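Local coordinates for protein telomerase reverse transcriptase (Candida albicans SC5314, PDB 6ZDQ) that probably extends chromosome ends by reverse transcription, adding simple telomeric repeats copied from a template within its RNA component, at residues S303-Y317 with D487-T501. Sequence-based numbering, arbitrary orientation.
Sequences SVHSSSDVAEKISDY and DFLFVRLVDDFLLVT
The ring of Tyr-317 lies with one face on Leu-489: CB of that leucine sits over the ring centre, 3.7 Å from the centroid, in a CH-pi contact 9° off the ring normal. Val-500 CG1 approaches Tyr-317 CE2 at 3.9 Å, while the carbonyl oxygens of Phe-488 and Val-500 come in obliquely. With CG anti to the backbone N (chi1 -163°), the ring drops from the helix onto the strands and brings its hydroxyl beside Asp-487, whose carboxylate forms a salt bridge with Arg-324. The second flat group, the guanidinium of Arg-492, takes Ser-303 at its edge: NE donates to OG over 3.2 Å, only 8° out of the guanidinium plane. NH2 of the same arginine pairs with Asp-467, and Ser-303 OG also bonds Ser-471, so both side chains are anchored to helix 460-477.

This is the palm of the reverse transcriptase fold: the 307-317 part of helix 307-325 lies along one face of an antiparallel sheet, antiparallel to strand 489-492, the axes 9.7 Å apart at closest approach. The hairpin turn with Asp-495 and Asp-496 is consistent with motif C, whose aspartates hold catalytic metals in relatives. Leu-489, Val-491, Leu-498 and Val-500 face the helix, and Ile-314 CD1 reaches Leu-498 CD2 at 3.9 Å. Phe-497 turns to the other face, its ring stacked with Phe-336. Just before the helix, Ser-303 makes a single backbone bridge with Arg-492 on outermost strand 489-492, and Val-304 N bonds Arg-492 O (3.2 Å). Val-304 CG2 fills the angle between Val-491 CG2 and Leu-493 CD1. Ser-306 N-caps the helix through a weak bond to its OG from Asp-309 N.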
loop_
_atom_site.group_PDB
_atom_site.type_symbol
_atom_site.label_atom_id
_atom_site.label_comp_id
_atom_site.label_asym_id
_atom_site.label_seq_id
_atom_site.Cartn_x
_atom_site.Cartn_y
_atom_site.Cartn_z
ATOM N N SER A 303 20.092 -4.329 -11.955
ATOM C CA SER A 303 18.772 -3.815 -11.617
ATOM C C SER A 303 18.050 -4.825 -10.735
ATOM O O SER A 303 17.850 -5.977 -11.136
ATOM C CB SER A 303 17.965 -3.536 -12.884
ATOM O OG SER A 303 18.659 -2.651 -13.746
ATOM N N VAL A 304 17.660 -4.395 -9.541
ATOM C CA VAL A 304 16.942 -5.239 -8.598
ATOM C C VAL A 304 15.489 -4.785 -8.526
ATOM O O VAL A 304 15.132 -3.678 -8.943
ATOM C CB VAL A 304 17.597 -5.215 -7.206
ATOM C CG1 VAL A 304 18.985 -5.831 -7.270
ATOM C CG2 VAL A 304 17.670 -3.791 -6.696
ATOM N N HIS A 305 14.639 -5.657 -7.979
ATOM C CA HIS A 305 13.200 -5.422 -7.943
ATOM C C HIS A 305 12.648 -5.454 -6.518
ATOM O O HIS A 305 11.464 -5.730 -6.311
ATOM C CB HIS A 305 12.478 -6.440 -8.830
ATOM C CG HIS A 305 11.062 -6.072 -9.150
ATOM N ND1 HIS A 305 10.711 -4.850 -9.683
ATOM C CD2 HIS A 305 9.908 -6.768 -9.013
ATOM C CE1 HIS A 305 9.404 -4.809 -9.859
ATOM N NE2 HIS A 305 8.893 -5.960 -9.461
ATOM N N SER A 306 13.485 -5.156 -5.525
ATOM C CA SER A 306 13.033 -5.078 -4.141
ATOM C C SER A 306 14.126 -4.442 -3.297
ATOM O O SER A 306 15.309 -4.500 -3.646
ATOM C CB SER A 306 12.673 -6.460 -3.577
ATOM O OG SER A 306 13.806 -7.306 -3.517
ATOM N N SER A 307 13.713 -3.828 -2.187
ATOM C CA SER A 307 14.678 -3.259 -1.253
ATOM C C SER A 307 15.528 -4.340 -0.596
ATOM O O SER A 307 16.666 -4.074 -0.194
ATOM C CB SER A 307 13.956 -2.429 -0.191
ATOM O OG SER A 307 14.876 -1.864 0.728
ATOM N N SER A 308 14.992 -5.557 -0.475
ATOM C CA SER A 308 15.756 -6.649 0.121
ATOM C C SER A 308 16.946 -7.031 -0.748
ATOM O O SER A 308 18.029 -7.329 -0.231
ATOM C CB SER A 308 14.849 -7.858 0.350
ATOM O OG SER A 308 15.586 -8.965 0.838
ATOM N N ASP A 309 16.763 -7.034 -2.071
ATOM C CA ASP A 309 17.861 -7.368 -2.972
ATOM C C ASP A 309 19.001 -6.362 -2.873
ATOM O O ASP A 309 20.167 -6.733 -3.045
ATOM C CB ASP A 309 17.356 -7.453 -4.411
ATOM C CG ASP A 309 16.347 -8.565 -4.610
ATOM O OD1 ASP A 309 16.002 -9.240 -3.617
ATOM O OD2 ASP A 309 15.902 -8.763 -5.759
ATOM N N VAL A 310 18.688 -5.092 -2.604
ATOM C CA VAL A 310 19.735 -4.080 -2.473
ATOM C C VAL A 310 20.649 -4.415 -1.302
ATOM O O VAL A 310 21.880 -4.363 -1.416
ATOM C CB VAL A 310 19.120 -2.678 -2.313
ATOM C CG1 VAL A 310 20.219 -1.628 -2.242
ATOM C CG2 VAL A 310 18.162 -2.379 -3.451
ATOM N N ALA A 311 20.059 -4.762 -0.156
ATOM C CA ALA A 311 20.861 -5.096 1.016
ATOM C C ALA A 311 21.714 -6.333 0.767
ATOM O O ALA A 311 22.872 -6.394 1.196
ATOM C CB ALA A 311 19.957 -5.298 2.231
ATOM N N GLU A 312 21.159 -7.329 0.072
ATOM C CA GLU A 312 21.922 -8.538 -0.217
ATOM C C GLU A 312 23.057 -8.255 -1.194
ATOM O O GLU A 312 24.154 -8.809 -1.055
ATOM C CB GLU A 312 20.997 -9.625 -0.763
ATOM C CG GLU A 312 21.367 -11.031 -0.314
ATOM C CD GLU A 312 21.193 -11.227 1.181
ATOM O OE1 GLU A 312 20.164 -10.774 1.726
ATOM O OE2 GLU A 312 22.089 -11.828 1.811
ATOM N N LYS A 313 22.816 -7.397 -2.190
ATOM C CA LYS A 313 23.879 -7.025 -3.120
ATOM C C LYS A 313 25.030 -6.337 -2.395
ATOM O O LYS A 313 26.202 -6.572 -2.711
ATOM C CB LYS A 313 23.324 -6.121 -4.221
ATOM C CG LYS A 313 22.438 -6.825 -5.238
ATOM C CD LYS A 313 23.248 -7.699 -6.179
ATOM C CE LYS A 313 22.360 -8.336 -7.238
ATOM N NZ LYS A 313 23.133 -9.213 -8.161
ATOM N N ILE A 314 24.713 -5.474 -1.425
ATOM C CA ILE A 314 25.758 -4.818 -0.645
ATOM C C ILE A 314 26.469 -5.827 0.249
ATOM O O ILE A 314 27.687 -5.749 0.450
ATOM C CB ILE A 314 25.163 -3.652 0.166
ATOM C CG1 ILE A 314 24.507 -2.633 -0.768
ATOM C CG2 ILE A 314 26.235 -2.981 1.014
ATOM C CD1 ILE A 314 23.879 -1.463 -0.046
ATOM N N SER A 315 25.724 -6.788 0.801
ATOM C CA SER A 315 26.346 -7.818 1.627
ATOM C C SER A 315 27.260 -8.720 0.808
ATOM O O SER A 315 28.282 -9.194 1.320
ATOM C CB SER A 315 25.272 -8.645 2.334
ATOM O OG SER A 315 24.513 -7.844 3.222
ATOM N N ASP A 316 26.912 -8.973 -0.456
ATOM C CA ASP A 316 27.790 -9.757 -1.318
ATOM C C ASP A 316 29.070 -8.995 -1.637
ATOM O O ASP A 316 30.156 -9.582 -1.683
ATOM C CB ASP A 316 27.060 -10.140 -2.605
ATOM C CG ASP A 316 25.838 -10.997 -2.349
ATOM O OD1 ASP A 316 25.575 -11.320 -1.170
ATOM O OD2 ASP A 316 25.139 -11.342 -3.325
ATOM N N TYR A 317 28.960 -7.683 -1.862
ATOM C CA TYR A 317 30.143 -6.883 -2.155
ATOM C C TYR A 317 31.047 -6.761 -0.934
ATOM O O TYR A 317 32.276 -6.762 -1.065
ATOM C CB TYR A 317 29.729 -5.502 -2.662
ATOM C CG TYR A 317 30.841 -4.753 -3.356
ATOM C CD1 TYR A 317 31.430 -5.257 -4.507
ATOM C CD2 TYR A 317 31.294 -3.536 -2.870
ATOM C CE1 TYR A 317 32.445 -4.575 -5.148
ATOM C CE2 TYR A 317 32.308 -2.846 -3.505
ATOM C CZ TYR A 317 32.880 -3.369 -4.643
ATOM O OH TYR A 317 33.890 -2.685 -5.277
ATOM N N ASP A 487 35.700 -5.167 -9.703
ATOM C CA ASP A 487 35.766 -4.628 -8.344
ATOM C C ASP A 487 34.987 -3.316 -8.229
ATOM O O ASP A 487 35.526 -2.260 -7.893
ATOM C CB ASP A 487 37.222 -4.453 -7.895
ATOM C CG ASP A 487 37.372 -4.481 -6.389
ATOM O OD1 ASP A 487 36.369 -4.752 -5.698
ATOM O OD2 ASP A 487 38.492 -4.235 -5.895
ATOM N N PHE A 488 33.692 -3.407 -8.524
ATOM C CA PHE A 488 32.772 -2.297 -8.329
ATOM C C PHE A 488 31.397 -2.866 -8.009
ATOM O O PHE A 488 31.170 -4.076 -8.086
ATOM C CB PHE A 488 32.716 -1.385 -9.560
ATOM C CG PHE A 488 31.987 -1.986 -10.727
ATOM C CD1 PHE A 488 32.635 -2.851 -11.593
ATOM C CD2 PHE A 488 30.657 -1.683 -10.962
ATOM C CE1 PHE A 488 31.967 -3.404 -12.666
ATOM C CE2 PHE A 488 29.983 -2.234 -12.033
ATOM C CZ PHE A 488 30.639 -3.094 -12.887
ATOM N N LEU A 489 30.473 -1.977 -7.649
ATOM C CA LEU A 489 29.105 -2.383 -7.337
ATOM C C LEU A 489 28.159 -1.288 -7.805
ATOM O O LEU A 489 28.170 -0.184 -7.254
ATOM C CB LEU A 489 28.932 -2.649 -5.845
ATOM C CG LEU A 489 27.495 -2.923 -5.398
ATOM C CD1 LEU A 489 26.964 -4.200 -6.033
ATOM C CD2 LEU A 489 27.394 -2.990 -3.883
ATOM N N PHE A 490 27.348 -1.593 -8.814
ATOM C CA PHE A 490 26.340 -0.677 -9.330
ATOM C C PHE A 490 24.974 -1.339 -9.208
ATOM O O PHE A 490 24.799 -2.486 -9.631
ATOM C CB PHE A 490 26.633 -0.303 -10.785
ATOM C CG PHE A 490 25.909 0.926 -11.255
ATOM C CD1 PHE A 490 26.441 2.184 -11.033
ATOM C CD2 PHE A 490 24.701 0.823 -11.923
ATOM C CE1 PHE A 490 25.782 3.318 -11.466
ATOM C CE2 PHE A 490 24.037 1.953 -12.357
ATOM C CZ PHE A 490 24.579 3.202 -12.128
ATOM N N VAL A 491 24.017 -0.627 -8.617
ATOM C CA VAL A 491 22.684 -1.169 -8.380
ATOM C C VAL A 491 21.646 -0.072 -8.587
ATOM O O VAL A 491 21.828 1.066 -8.141
ATOM C CB VAL A 491 22.573 -1.787 -6.969
ATOM C CG1 VAL A 491 23.011 -0.793 -5.907
ATOM C CG2 VAL A 491 21.156 -2.281 -6.704
ATOM N N ARG A 492 20.555 -0.418 -9.269
ATOM C CA ARG A 492 19.428 0.480 -9.499
ATOM C C ARG A 492 18.152 -0.224 -9.066
ATOM O O ARG A 492 17.781 -1.240 -9.657
ATOM C CB ARG A 492 19.332 0.868 -10.975
ATOM C CG ARG A 492 18.037 1.567 -11.350
ATOM C CD ARG A 492 17.755 1.464 -12.843
ATOM N NE ARG A 492 17.257 0.145 -13.220
ATOM C CZ ARG A 492 15.969 -0.187 -13.240
ATOM N NH1 ARG A 492 15.048 0.704 -12.898
ATOM N NH2 ARG A 492 15.599 -1.409 -13.598
ATOM N N LEU A 493 17.470 0.308 -8.050
ATOM C CA LEU A 493 16.274 -0.370 -7.543
ATOM C C LEU A 493 15.053 -0.057 -8.404
ATOM O O LEU A 493 14.419 -0.964 -8.955
ATOM C CB LEU A 493 16.026 0.020 -6.079
ATOM C CG LEU A 493 14.716 -0.494 -5.469
ATOM C CD1 LEU A 493 14.551 -1.997 -5.656
ATOM C CD2 LEU A 493 14.644 -0.129 -4.005
ATOM N N VAL A 494 14.680 1.221 -8.493
ATOM C CA VAL A 494 13.658 1.664 -9.435
ATOM C C VAL A 494 14.148 2.907 -10.161
ATOM O O VAL A 494 14.270 2.920 -11.392
ATOM C CB VAL A 494 12.328 1.925 -8.712
ATOM C CG1 VAL A 494 11.313 2.542 -9.670
ATOM C CG2 VAL A 494 11.799 0.635 -8.114
ATOM N N ASP A 495 14.435 3.956 -9.386
ATOM C CA ASP A 495 14.991 5.200 -9.898
ATOM C C ASP A 495 16.170 5.704 -9.083
ATOM O O ASP A 495 16.860 6.617 -9.546
ATOM C CB ASP A 495 13.914 6.300 -9.960
ATOM C CG ASP A 495 13.371 6.680 -8.588
ATOM O OD1 ASP A 495 13.262 5.790 -7.721
ATOM O OD2 ASP A 495 13.057 7.872 -8.374
ATOM N N ASP A 496 16.443 5.144 -7.908
ATOM C CA ASP A 496 17.606 5.537 -7.126
ATOM C C ASP A 496 18.783 4.627 -7.456
ATOM O O ASP A 496 18.630 3.407 -7.578
ATOM C CB ASP A 496 17.302 5.490 -5.626
ATOM C CG ASP A 496 16.225 6.484 -5.210
ATOM O OD1 ASP A 496 15.038 6.233 -5.499
ATOM O OD2 ASP A 496 16.564 7.514 -4.586
ATOM N N PHE A 497 19.961 5.228 -7.601
ATOM C CA PHE A 497 21.163 4.520 -8.014
ATOM C C PHE A 497 22.220 4.597 -6.921
ATOM O O PHE A 497 22.299 5.578 -6.175
ATOM C CB PHE A 497 21.744 5.099 -9.312
ATOM C CG PHE A 497 20.865 4.917 -10.518
ATOM C CD1 PHE A 497 19.699 5.650 -10.659
ATOM C CD2 PHE A 497 21.221 4.036 -11.525
ATOM C CE1 PHE A 497 18.894 5.492 -11.768
ATOM C CE2 PHE A 497 20.420 3.876 -12.640
ATOM C CZ PHE A 497 19.254 4.607 -12.761
ATOM N N LEU A 498 23.039 3.551 -6.838
ATOM C CA LEU A 498 24.120 3.486 -5.867
ATOM C C LEU A 498 25.340 2.856 -6.519
ATOM O O LEU A 498 25.218 1.882 -7.267
ATOM C CB LEU A 498 23.710 2.681 -4.628
ATOM C CG LEU A 498 24.686 2.695 -3.450
ATOM C CD1 LEU A 498 24.792 4.092 -2.861
ATOM C CD2 LEU A 498 24.263 1.692 -2.388
ATOM N N LEU A 499 26.513 3.415 -6.232
ATOM C CA LEU A 499 27.770 2.885 -6.743
ATOM C C LEU A 499 28.795 2.884 -5.624
ATOM O O LEU A 499 29.014 3.914 -4.981
ATOM C CB LEU A 499 28.282 3.706 -7.934
ATOM C CG LEU A 499 29.603 3.261 -8.568
ATOM C CD1 LEU A 499 29.529 3.384 -10.079
ATOM C CD2 LEU A 499 30.775 4.070 -8.030
ATOM N N VAL A 500 29.413 1.730 -5.388
ATOM C CA VAL A 500 30.460 1.579 -4.385
ATOM C C VAL A 500 31.647 0.894 -5.047
ATOM O O VAL A 500 31.502 -0.205 -5.597
ATOM C CB VAL A 500 29.984 0.774 -3.164
ATOM C CG1 VAL A 500 31.102 0.645 -2.150
ATOM C CG2 VAL A 500 28.759 1.425 -2.532
ATOM N N THR A 501 32.817 1.537 -4.995
ATOM C CA THR A 501 34.018 0.936 -5.558
ATOM C C THR A 501 35.247 1.578 -4.939
ATOM O O THR A 501 35.224 2.785 -4.661
ATOM C CB THR A 501 34.062 1.085 -7.085
ATOM O OG1 THR A 501 35.269 0.497 -7.588
ATOM C CG2 THR A 501 34.004 2.557 -7.496
#